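Local coordinates for terminase large subunit (Thermus phage G20c, PDB 5M1F), which probably acts as the ATP-driven motor that packages viral DNA into empty capsids and as the metal-dependent endonuclease that cuts the genome, at residues A90-D95 against Q110-T115. Numbering follows the deposited sequence.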
ATOM      1  N   ALA A  90      14.900  -1.426  -3.480  1.00 52.13           N
ATOM      2  CA  ALA A  90      13.657  -1.012  -4.144  1.00 48.40           C
ATOM      3  C   ALA A  90      13.228   0.348  -3.666  1.00 45.51           C
ATOM      4  O   ALA A  90      13.214   0.617  -2.472  1.00 45.97           O
ATOM      5  CB  ALA A  90      12.530  -2.004  -3.888  1.00 51.39           C
ATOM      6  N   TYR A  91      12.838   1.174  -4.625  1.00 47.05           N
ATOM      7  CA  TYR A  91      12.438   2.551  -4.416  1.00 50.95           C
ATOM      8  C   TYR A  91      11.090   2.583  -3.718  1.00 47.86           C
ATOM      9  O   TYR A  91      10.232   1.737  -4.002  1.00 48.21           O
ATOM     10  CB  TYR A  91      12.308   3.191  -5.792  1.00 58.67           C
ATOM     11  CG  TYR A  91      12.239   4.669  -5.780  1.00 64.72           C
ATOM     12  CD1 TYR A  91      13.389   5.433  -5.544  1.00 65.95           C
ATOM     13  CD2 TYR A  91      11.038   5.328  -6.045  1.00 69.56           C
ATOM     14  CE1 TYR A  91      13.334   6.816  -5.543  1.00 67.74           C
ATOM     15  CE2 TYR A  91      10.979   6.717  -6.062  1.00 73.37           C
ATOM     16  CZ  TYR A  91      12.127   7.454  -5.797  1.00 68.07           C
ATOM     17  OH  TYR A  91      12.059   8.820  -5.787  1.00 65.88           O
ATOM     18  N   VAL A  92      10.911   3.567  -2.840  1.00 46.10           N
ATOM     19  CA  VAL A  92       9.708   3.708  -2.024  1.00 46.13           C
ATOM     20  C   VAL A  92       8.852   4.872  -2.486  1.00 44.44           C
ATOM     21  O   VAL A  92       9.335   5.969  -2.657  1.00 45.12           O
ATOM     22  CB  VAL A  92      10.069   3.947  -0.546  1.00 46.72           C
ATOM     23  CG1 VAL A  92       8.831   4.250   0.295  1.00 47.64           C
ATOM     24  CG2 VAL A  92      10.845   2.763   0.015  1.00 46.18           C
ATOM     25  N   VAL A  93       7.561   4.631  -2.642  1.00 45.11           N
ATOM     26  CA  VAL A  93       6.582   5.708  -2.751  1.00 45.28           C
ATOM     27  C   VAL A  93       5.925   5.745  -1.377  1.00 46.51           C
ATOM     28  O   VAL A  93       5.333   4.752  -0.961  1.00 47.20           O
ATOM     29  CB  VAL A  93       5.561   5.415  -3.872  1.00 45.80           C
ATOM     30  CG1 VAL A  93       4.561   6.541  -4.026  1.00 42.97           C
ATOM     31  CG2 VAL A  93       6.267   5.146  -5.197  1.00 45.82           C
ATOM     32  N   ALA A  94       6.075   6.869  -0.664  1.00 48.21           N
ATOM     33  CA  ALA A  94       5.571   7.023   0.706  1.00 47.87           C
ATOM     34  C   ALA A  94       4.412   8.008   0.814  1.00 52.59           C
ATOM     35  O   ALA A  94       4.427   9.067   0.188  1.00 53.48           O
ATOM     36  CB  ALA A  94       6.688   7.458   1.624  1.00 49.85           C
ATOM     37  N   ASP A  95       3.410   7.641   1.617  1.00 53.21           N
ATOM     38  CA  ASP A  95       2.334   8.525   2.034  1.00 54.27           C
ATOM     39  C   ASP A  95       2.611   8.937   3.485  1.00 57.78           C
ATOM     40  O   ASP A  95       2.552   8.093   4.392  1.00 50.97           O
ATOM     41  CB  ASP A  95       0.992   7.791   1.937  1.00 57.98           C
ATOM     42  CG  ASP A  95      -0.205   8.618   2.443  1.00 57.40           C
ATOM     43  OD1 ASP A  95      -0.063   9.802   2.835  1.00 57.99           O
ATOM     44  OD2 ASP A  95      -1.322   8.052   2.422  1.00 60.17           O
ATOM     45  N   GLN A 110      17.564   7.997   8.190  1.00 69.68           N
ATOM     46  CA  GLN A 110      18.016   6.631   7.859  1.00 65.74           C
ATOM     47  C   GLN A 110      18.423   6.471   6.382  1.00 64.54           C
ATOM     48  O   GLN A 110      19.002   5.451   6.008  1.00 70.18           O
ATOM     49  CB  GLN A 110      16.949   5.594   8.247  1.00 66.34           C
ATOM     50  CG  GLN A 110      16.618   5.598   9.740  1.00 68.09           C
ATOM     51  CD  GLN A 110      15.900   4.338  10.245  1.00 68.74           C
ATOM     52  OE1 GLN A 110      16.188   3.212   9.820  1.00 63.94           O
ATOM     53  NE2 GLN A 110      14.964   4.529  11.184  1.00 69.13           N
ATOM     54  N   GLY A 111      18.107   7.461   5.545  1.00 65.38           N
ATOM     55  CA  GLY A 111      18.646   7.544   4.184  1.00 67.38           C
ATOM     56  C   GLY A 111      17.926   6.588   3.254  1.00 70.80           C
ATOM     57  O   GLY A 111      18.545   5.711   2.649  1.00 76.17           O
ATOM     58  N   ILE A 112      16.608   6.747   3.184  1.00 67.23           N
ATOM     59  CA  ILE A 112      15.741   5.935   2.331  1.00 66.97           C
ATOM     60  C   ILE A 112      15.533   6.692   1.016  1.00 64.03           C
ATOM     61  O   ILE A 112      15.407   7.914   1.019  1.00 62.10           O
ATOM     62  CB  ILE A 112      14.351   5.695   2.982  1.00 65.27           C
ATOM     63  CG1 ILE A 112      14.475   5.118   4.404  1.00 65.04           C
ATOM     64  CG2 ILE A 112      13.492   4.782   2.115  1.00 66.08           C
ATOM     65  CD1 ILE A 112      14.936   3.683   4.470  1.00 62.31           C
ATOM     66  N   ASN A 113      15.485   5.958  -0.092  1.00 62.55           N
ATOM     67  CA  ASN A 113      15.179   6.545  -1.393  1.00 64.29           C
ATOM     68  C   ASN A 113      13.681   6.435  -1.670  1.00 57.61           C
ATOM     69  O   ASN A 113      13.151   5.359  -1.962  1.00 52.30           O
ATOM     70  CB  ASN A 113      16.067   5.923  -2.483  1.00 68.86           C
ATOM     71  CG  ASN A 113      17.544   6.328  -2.323  1.00 72.36           C
ATOM     72  OD1 ASN A 113      17.926   6.977  -1.333  1.00 74.52           O
ATOM     73  ND2 ASN A 113      18.374   5.948  -3.284  1.00 70.36           N
ATOM     74  N   TYR A 114      13.001   7.571  -1.552  1.00 53.60           N
ATOM     75  CA  TYR A 114      11.558   7.592  -1.602  1.00 55.19           C
ATOM     76  C   TYR A 114      11.007   8.887  -2.180  1.00 54.40           C
ATOM     77  O   TYR A 114      11.570   9.972  -1.956  1.00 57.39           O
ATOM     78  CB  TYR A 114      10.986   7.380  -0.185  1.00 52.89           C
ATOM     79  CG  TYR A 114      11.057   8.625   0.680  1.00 49.54           C
ATOM     80  CD1 TYR A 114      12.262   9.039   1.219  1.00 44.66           C
ATOM     81  CD2 TYR A 114       9.923   9.414   0.908  1.00 49.54           C
ATOM     82  CE1 TYR A 114      12.353  10.185   1.990  1.00 46.38           C
ATOM     83  CE2 TYR A 114       9.998  10.562   1.681  1.00 47.75           C
ATOM     84  CZ  TYR A 114      11.219  10.943   2.220  1.00 45.75           C
ATOM     85  OH  TYR A 114      11.314  12.073   2.984  1.00 44.54           O
ATOM     86  N   THR A 115       9.882   8.765  -2.882  1.00 55.14           N
ATOM     87  CA  THR A 115       9.100   9.923  -3.324  1.00 54.63           C
ATOM     88  C   THR A 115       7.958  10.101  -2.358  1.00 53.70           C
ATOM     89  O   THR A 115       7.191   9.172  -2.138  1.00 52.80           O
ATOM     90  CB  THR A 115       8.557   9.751  -4.760  1.00 55.35           C
ATOM     91  OG1 THR A 115       9.656   9.729  -5.670  1.00 52.61           O
ATOM     92  CG2 THR A 115       7.636  10.911  -5.156  1.00 58.07           C
TER
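Ile-112 meets Val-92 just before the polypeptide joins its neighbour as a parallel strand, completing a right-handed beta-alpha-beta crossover through helix 102-110, a recurring unit of the RNase H-like fold. A Schellman motif with Gly-111 at positive phi ends that helix and turns the chain back toward the sheet. The CG2 methyl of Ile-112 approaches CG2 of Val-92 to 3.9 Å, and Val-77 and Lys-81 of helix 73-86 also touch the isoleucine. Asn-113 contributes chiefly its backbone: its O accepts from Val-92 N at 3.0 Å, in the carbonyl plane, and also lies over one face of the Tyr-91 ring. Tyr-114 pairs with Val-92 in parallel register, both side chains on one face of the sheet, their CB atoms 3.6 Å apart. Because CG of Tyr-114 sits between its own N and carbonyl carbon (chi1 78°), the ring turns outward, away from strand 91-95, with CD2 still 3.8 Å from Ala-94 CB, while its OH is hydrogen-bonded to OD1 of Asp-108 in helix 102-110. Thr-115 is gripped three ways. Its N donates to Val-92 O with a nearly linear approach at the acceptor (C=O...N 167°), its O receives Ala-94 N at 3.0 Å, and its side chain hydrogen-bonds to Tyr-91 on the other face of the sheet. These bonds fix the outer strand 114-116 beside strand 91-95, whose other edge pairs with strand 37-42; Asp-95, at the end of strand 91-95, probably binds a catalytic magnesium together with Asp-42. A chi1 of -165° lays the Tyr-91 ring across the neighbouring strand, and Thr-115 OG1, at the ring's edge and in its plane, completes the side-chain hydrogen bond 2.6 Å from Tyr-91 OH.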